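Local structure of glutathione S-transferase (Natrialba magadii ATCC 43099, 6GZF) at residues 177-182 with 230-235; 185-190 with 240-245. The protein is a xi-class glutathione transferase that probably acts as a glutathionyl-hydroquinone reductase. One frame throughout, in Å; residues are numbered along the deposited sequence.

In the fold
After the N-terminal thioredoxin-like domain the chain enters helix 177-192, which supplies 177-182 to contact 1 and then 185-190 to contact 2. After helix 204-224 it turns back: the loop 230-235 meets the first of these segments, closing a largely helical excursion of 47 residues. Helix 238-247 then brings 240-245 to the second segment and closes one of 49 residues. The closures cross, since 185-190 falls between the two segments of contact 1 and 240-245 after them. The contact centres lie 12 Å apart, and L231 CD1 packs at 3.7 Å from M243 CB, which joins the outer contact 1 to the buried contact 2. Both tie helix 177-192 to the later part of the helical C-terminal domain.

Contact 1. Residues 177-182 with 230-235; sequences QEKVDQ and YLAGDR
The touch between V180 and A232 is made by methyl groups and involves no flat group; the nearby Y230 ring meets D234 C at its edge, in the ring plane, within the loop itself. The contact lies in the helical C-terminal domain of the glutathione transferase fold, where the first turns of helix 177-192 meet the loop ahead of helix 238-247. That loop starts as a type I turn: L231 and A232 occupy its two central positions, and the turn's own bond, from G233 N to Y230 O, is weak. A second bond joins the same two residues, Y230 N donating to G233 O at 2.9 Å. The turn presents A232 CB to the helix. G233, with positive phi, suits glycine because a CB there would jam against the preceding carbonyl O. V180 answers with CG2, 4.0 Å from A232 CB; with CG1 anti to the backbone N (chi1 173°), CG2 is left beside that N, anti to the carbonyl carbon, where it meets A232 CB. T237 also packs on V180. K179 starts toward the loop, its CG 4.4 Å from A232 CB, but its chain then leads away. Its NZ donates to Q182 OE1 at 2.8 Å, tilted 26° from the carbonyl plane.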
loop_
_atom_site.group_PDB
_atom_site.type_symbol
_atom_site.label_atom_id
_atom_site.label_comp_id
_atom_site.label_asym_id
_atom_site.label_seq_id
_atom_site.Cartn_x
_atom_site.Cartn_y
_atom_site.Cartn_z
ATOM N N GLN A 177 24.725 22.815 -16.369
ATOM C CA GLN A 177 25.038 22.693 -14.944
ATOM C C GLN A 177 24.088 23.453 -14.022
ATOM O O GLN A 177 23.628 22.913 -13.016
ATOM C CB GLN A 177 26.470 23.163 -14.685
ATOM C CG GLN A 177 27.530 22.318 -15.364
ATOM C CD GLN A 177 28.926 22.875 -15.182
ATOM O OE1 GLN A 177 29.110 23.943 -14.596
ATOM N NE2 GLN A 177 29.920 22.154 -15.685
ATOM N N GLU A 178 23.800 24.703 -14.369
ATOM C CA GLU A 178 22.954 25.555 -13.540
ATOM C C GLU A 178 21.546 24.979 -13.409
ATOM O O GLU A 178 20.944 25.026 -12.337
ATOM C CB GLU A 178 22.898 26.969 -14.121
ATOM C CG GLU A 178 23.118 28.071 -13.100
ATOM C CD GLU A 178 23.576 29.368 -13.737
ATOM O OE1 GLU A 178 23.009 29.751 -14.782
ATOM O OE2 GLU A 178 24.509 30.001 -13.198
ATOM N N LYS A 179 21.032 24.429 -14.505
ATOM C CA LYS A 179 19.715 23.803 -14.506
ATOM C C LYS A 179 19.750 22.454 -13.794
ATOM O O LYS A 179 18.818 22.103 -13.070
ATOM C CB LYS A 179 19.202 23.633 -15.938
ATOM C CG LYS A 179 17.881 22.881 -16.044
ATOM C CD LYS A 179 16.756 23.618 -15.333
ATOM C CE LYS A 179 16.240 24.782 -16.163
ATOM N NZ LYS A 179 15.159 25.530 -15.461
ATOM N N VAL A 180 20.829 21.706 -14.004
ATOM C CA VAL A 180 21.010 20.416 -13.345
ATOM C C VAL A 180 21.043 20.596 -11.832
ATOM O O VAL A 180 20.399 19.850 -11.096
ATOM C CB VAL A 180 22.303 19.715 -13.809
ATOM C CG1 VAL A 180 22.552 18.457 -12.991
ATOM C CG2 VAL A 180 22.220 19.380 -15.288
ATOM N N ASP A 181 21.786 21.600 -11.376
ATOM C CA ASP A 181 21.852 21.922 -9.956
ATOM C C ASP A 181 20.494 22.387 -9.436
ATOM O O ASP A 181 20.179 22.215 -8.259
ATOM C CB ASP A 181 22.911 22.996 -9.696
ATOM C CG ASP A 181 24.316 22.518 -10.009
ATOM O OD1 ASP A 181 24.630 21.348 -9.700
ATOM O OD2 ASP A 181 25.108 23.309 -10.562
ATOM N N GLN A 182 19.692 22.972 -10.321
ATOM C CA GLN A 182 18.371 23.463 -9.946
ATOM C C GLN A 182 17.382 22.316 -9.762
ATOM O O GLN A 182 16.655 22.267 -8.769
ATOM C CB GLN A 182 17.841 24.438 -10.998
ATOM C CG GLN A 182 16.538 25.116 -10.605
ATOM C CD GLN A 182 15.842 25.776 -11.780
ATOM O OE1 GLN A 182 15.350 25.099 -12.685
ATOM N NE2 GLN A 182 15.796 27.103 -11.773
ATOM N N TYR A 230 15.062 14.217 -21.423
ATOM C CA TYR A 230 15.547 14.144 -20.052
ATOM C C TYR A 230 15.137 15.379 -19.252
ATOM O O TYR A 230 14.556 16.317 -19.799
ATOM C CB TYR A 230 17.066 13.970 -20.038
ATOM C CG TYR A 230 17.536 12.755 -20.810
ATOM C CD1 TYR A 230 17.190 11.473 -20.402
ATOM C CD2 TYR A 230 18.319 12.890 -21.949
ATOM C CE1 TYR A 230 17.613 10.360 -21.106
ATOM C CE2 TYR A 230 18.748 11.784 -22.658
ATOM C CZ TYR A 230 18.391 10.521 -22.232
ATOM O OH TYR A 230 18.817 9.416 -22.936
ATOM N N LEU A 231 15.435 15.365 -17.956
ATOM C CA LEU A 231 15.010 16.434 -17.054
ATOM C C LEU A 231 15.621 17.780 -17.428
ATOM O O LEU A 231 14.922 18.792 -17.484
ATOM C CB LEU A 231 15.363 16.079 -15.609
ATOM C CG LEU A 231 14.574 14.912 -15.012
ATOM C CD1 LEU A 231 15.014 14.639 -13.584
ATOM C CD2 LEU A 231 13.083 15.194 -15.072
ATOM N N ALA A 232 16.925 17.791 -17.683
ATOM C CA ALA A 232 17.594 19.001 -18.145
ATOM C C ALA A 232 17.431 19.145 -19.653
ATOM O O ALA A 232 17.970 20.067 -20.264
ATOM C CB ALA A 232 19.065 18.986 -17.761
ATOM N N GLY A 233 16.690 18.215 -20.249
ATOM C CA GLY A 233 16.337 18.304 -21.652
ATOM C C GLY A 233 17.098 17.367 -22.568
ATOM O O GLY A 233 16.807 16.173 -22.644
ATOM N N ASP A 234 18.084 17.921 -23.262
ATOM C CA ASP A 234 18.772 17.223 -24.342
ATOM C C ASP A 234 19.678 16.086 -23.873
ATOM O O ASP A 234 19.876 15.109 -24.596
ATOM C CB ASP A 234 19.596 18.227 -25.153
ATOM C CG ASP A 234 20.001 17.689 -26.510
ATOM O OD1 ASP A 234 19.206 16.937 -27.115
ATOM O OD2 ASP A 234 21.112 18.019 -26.975
ATOM N N ARG A 235 20.231 16.209 -22.671
ATOM C CA ARG A 235 21.275 15.286 -22.234
ATOM C C ARG A 235 21.005 14.610 -20.892
ATOM O O ARG A 235 20.323 15.158 -20.026
ATOM C CB ARG A 235 22.614 16.021 -22.161
ATOM C CG ARG A 235 22.984 16.771 -23.428
ATOM C CD ARG A 235 24.478 17.008 -23.476
ATOM N NE ARG A 235 25.207 15.753 -23.331
ATOM C CZ ARG A 235 26.512 15.669 -23.101
ATOM N NH1 ARG A 235 27.089 14.481 -22.982
ATOM N NH2 ARG A 235 27.238 16.772 -22.987
#

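Contact 2. Residues 185-190 with 240-245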
loop_
_atom_site.group_PDB
_atom_site.type_symbol
_atom_site.label_atom_id
_atom_site.label_comp_id
_atom_site.label_asym_id
_atom_site.label_seq_id
_atom_site.Cartn_x
_atom_site.Cartn_y
_atom_site.Cartn_z
ATOM N N ASP A 185 17.957 20.201 -6.660
ATOM C CA ASP A 185 17.521 20.900 -5.458
ATOM C C ASP A 185 16.001 20.890 -5.321
ATOM O O ASP A 185 15.472 20.763 -4.217
ATOM C CB ASP A 185 18.038 22.340 -5.463
ATOM C CG ASP A 185 18.086 22.947 -4.074
ATOM O OD1 ASP A 185 19.141 22.836 -3.413
ATOM O OD2 ASP A 185 17.070 23.533 -3.642
ATOM N N ASN A 186 15.301 21.017 -6.445
ATOM C CA ASN A 186 13.845 21.087 -6.431
ATOM C C ASN A 186 13.219 19.756 -6.027
ATOM O O ASN A 186 12.507 19.683 -5.028
ATOM C CB ASN A 186 13.316 21.526 -7.802
ATOM C CG ASN A 186 11.819 21.824 -7.795
ATOM O OD1 ASN A 186 11.099 21.471 -6.857
ATOM N ND2 ASN A 186 11.345 22.471 -8.854
ATOM N N ILE A 187 13.497 18.706 -6.795
ATOM C CA ILE A 187 12.888 17.395 -6.568
ATOM C C ILE A 187 13.295 16.763 -5.239
ATOM O O ILE A 187 12.756 15.728 -4.844
ATOM C CB ILE A 187 13.254 16.406 -7.693
ATOM C CG1 ILE A 187 14.707 15.946 -7.545
ATOM C CG2 ILE A 187 13.015 17.029 -9.058
ATOM C CD1 ILE A 187 14.958 14.538 -8.052
ATOM N N TYR A 188 14.251 17.386 -4.558
ATOM C CA TYR A 188 14.830 16.827 -3.345
ATOM C C TYR A 188 13.815 16.618 -2.223
ATOM O O TYR A 188 13.746 15.539 -1.636
ATOM C CB TYR A 188 15.963 17.725 -2.849
ATOM C CG TYR A 188 16.632 17.213 -1.599
ATOM C CD1 TYR A 188 17.440 16.085 -1.636
ATOM C CD2 TYR A 188 16.460 17.858 -0.382
ATOM C CE1 TYR A 188 18.054 15.612 -0.498
ATOM C CE2 TYR A 188 17.072 17.392 0.763
ATOM C CZ TYR A 188 17.869 16.267 0.698
ATOM O OH TYR A 188 18.486 15.791 1.828
ATOM N N GLU A 189 13.029 17.648 -1.925
ATOM C CA GLU A 189 12.083 17.575 -0.814
ATOM C C GLU A 189 10.752 16.888 -1.169
ATOM O O GLU A 189 10.322 15.989 -0.446
ATOM C CB GLU A 189 11.814 18.976 -0.252
ATOM C CG GLU A 189 11.540 18.994 1.244
ATOM C CD GLU A 189 10.931 20.302 1.711
ATOM O OE1 GLU A 189 11.463 21.373 1.351
ATOM O OE2 GLU A 189 9.918 20.255 2.443
ATOM N N PRO A 190 10.090 17.297 -2.270
ATOM C CA PRO A 190 8.783 16.672 -2.512
ATOM C C PRO A 190 8.856 15.236 -3.030
ATOM O O PRO A 190 7.897 14.487 -2.845
ATOM C CB PRO A 190 8.155 17.585 -3.569
ATOM C CG PRO A 190 9.313 18.139 -4.304
ATOM C CD PRO A 190 10.375 18.347 -3.266
ATOM N N ASP A 240 18.812 13.305 -13.552
ATOM C CA ASP A 240 18.051 12.115 -13.908
ATOM C C ASP A 240 18.344 10.962 -12.954
ATOM O O ASP A 240 17.465 10.154 -12.661
ATOM C CB ASP A 240 18.355 11.696 -15.347
ATOM C CG ASP A 240 18.136 12.822 -16.339
ATOM O OD1 ASP A 240 19.088 13.594 -16.582
ATOM O OD2 ASP A 240 17.012 12.939 -16.870
ATOM N N ILE A 241 19.583 10.893 -12.476
ATOM C CA ILE A 241 19.992 9.835 -11.558
ATOM C C ILE A 241 19.286 9.977 -10.210
ATOM O O ILE A 241 18.874 8.984 -9.607
ATOM C CB ILE A 241 21.520 9.837 -11.343
ATOM C CG1 ILE A 241 22.242 9.676 -12.683
ATOM C CG2 ILE A 241 21.933 8.729 -10.383
ATOM C CD1 ILE A 241 23.740 9.511 -12.558
ATOM N N ALA A 242 19.144 11.215 -9.747
ATOM C CA ALA A 242 18.441 11.492 -8.500
ATOM C C ALA A 242 16.976 11.075 -8.602
ATOM O O ALA A 242 16.434 10.444 -7.695
ATOM C CB ALA A 242 18.551 12.966 -8.146
ATOM N N MET A 243 16.346 11.427 -9.718
ATOM C CA MET A 243 14.948 11.091 -9.962
ATOM C C MET A 243 14.748 9.587 -10.132
ATOM O O MET A 243 13.779 9.018 -9.628
ATOM C CB MET A 243 14.438 11.827 -11.204
ATOM C CG MET A 243 12.967 11.596 -11.514
ATOM S SD MET A 243 11.866 12.390 -10.331
ATOM C CE MET A 243 11.207 13.723 -11.329
ATOM N N PHE A 244 15.678 8.953 -10.841
ATOM C CA PHE A 244 15.571 7.540 -11.194
ATOM C C PHE A 244 15.532 6.608 -9.985
ATOM O O PHE A 244 14.734 5.673 -9.946
ATOM C CB PHE A 244 16.733 7.143 -12.110
ATOM C CG PHE A 244 16.885 5.660 -12.295
ATOM C CD1 PHE A 244 16.059 4.968 -13.166
ATOM C CD2 PHE A 244 17.864 4.960 -11.610
ATOM C CE1 PHE A 244 16.200 3.604 -13.337
ATOM C CE2 PHE A 244 18.009 3.597 -11.778
ATOM C CZ PHE A 244 17.178 2.919 -12.642
ATOM N N THR A 245 16.392 6.862 -9.004
ATOM C CA THR A 245 16.506 5.978 -7.848
ATOM C C THR A 245 15.260 6.018 -6.967
ATOM O O THR A 245 15.025 5.107 -6.173
ATOM C CB THR A 245 17.737 6.329 -6.996
ATOM O OG1 THR A 245 17.703 7.719 -6.650
ATOM C CG2 THR A 245 19.013 6.039 -7.770
#
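This is a buried van der Waals contact, with no hydrogen bond across it, between the second half of helix 177-192 and the middle of helix 238-247; its centre lies about 10 Å from the centre of the chain. One residue, I187, makes all the touches from its side and accounts for 73 of the 127 Å² buried between the segments. The backbones come closest at the same place, I187 CA and M243 CA being 7.5 Å apart. The end methyl CD1 of I187 reaches over the backbone of the other helix, 3.8 Å from M243 N. On one side of that N it meets A242 CB at 3.9 Å. The other neighbour is M243 CB, at 4.2 Å from the same I187 CD1, so M243 touches through its N and CB. A chi1 of 74° sets CG1 of I187 between the backbone N and the carbonyl carbon, which turns it, and with it CD1, toward helix 238-247. That helix begins with the capping pattern familiar in the helical domain of glutathione transferases: D240 OD1 accepts from T237 N, the side-chain-to-backbone half of a capping box, while D240 OD2 receives Y274 OH and L231 N, so the buried carboxylate is gripped through both oxygens. W221 of helix 204-224 touches both I187 and M243, so a third helix joins the packing, and I241 and T245 pack on helix 65-77 of the thioredoxin-like domain, placing helix 238-247 between that domain and I187. The side chain of A242 is about 8 Å from that of S150, a predicted glutathione-binding residue. Just after I187, helix 177-192 widens into a pi-type turn at 188-190, with a kink where P190 N makes no bond to the preceding turn.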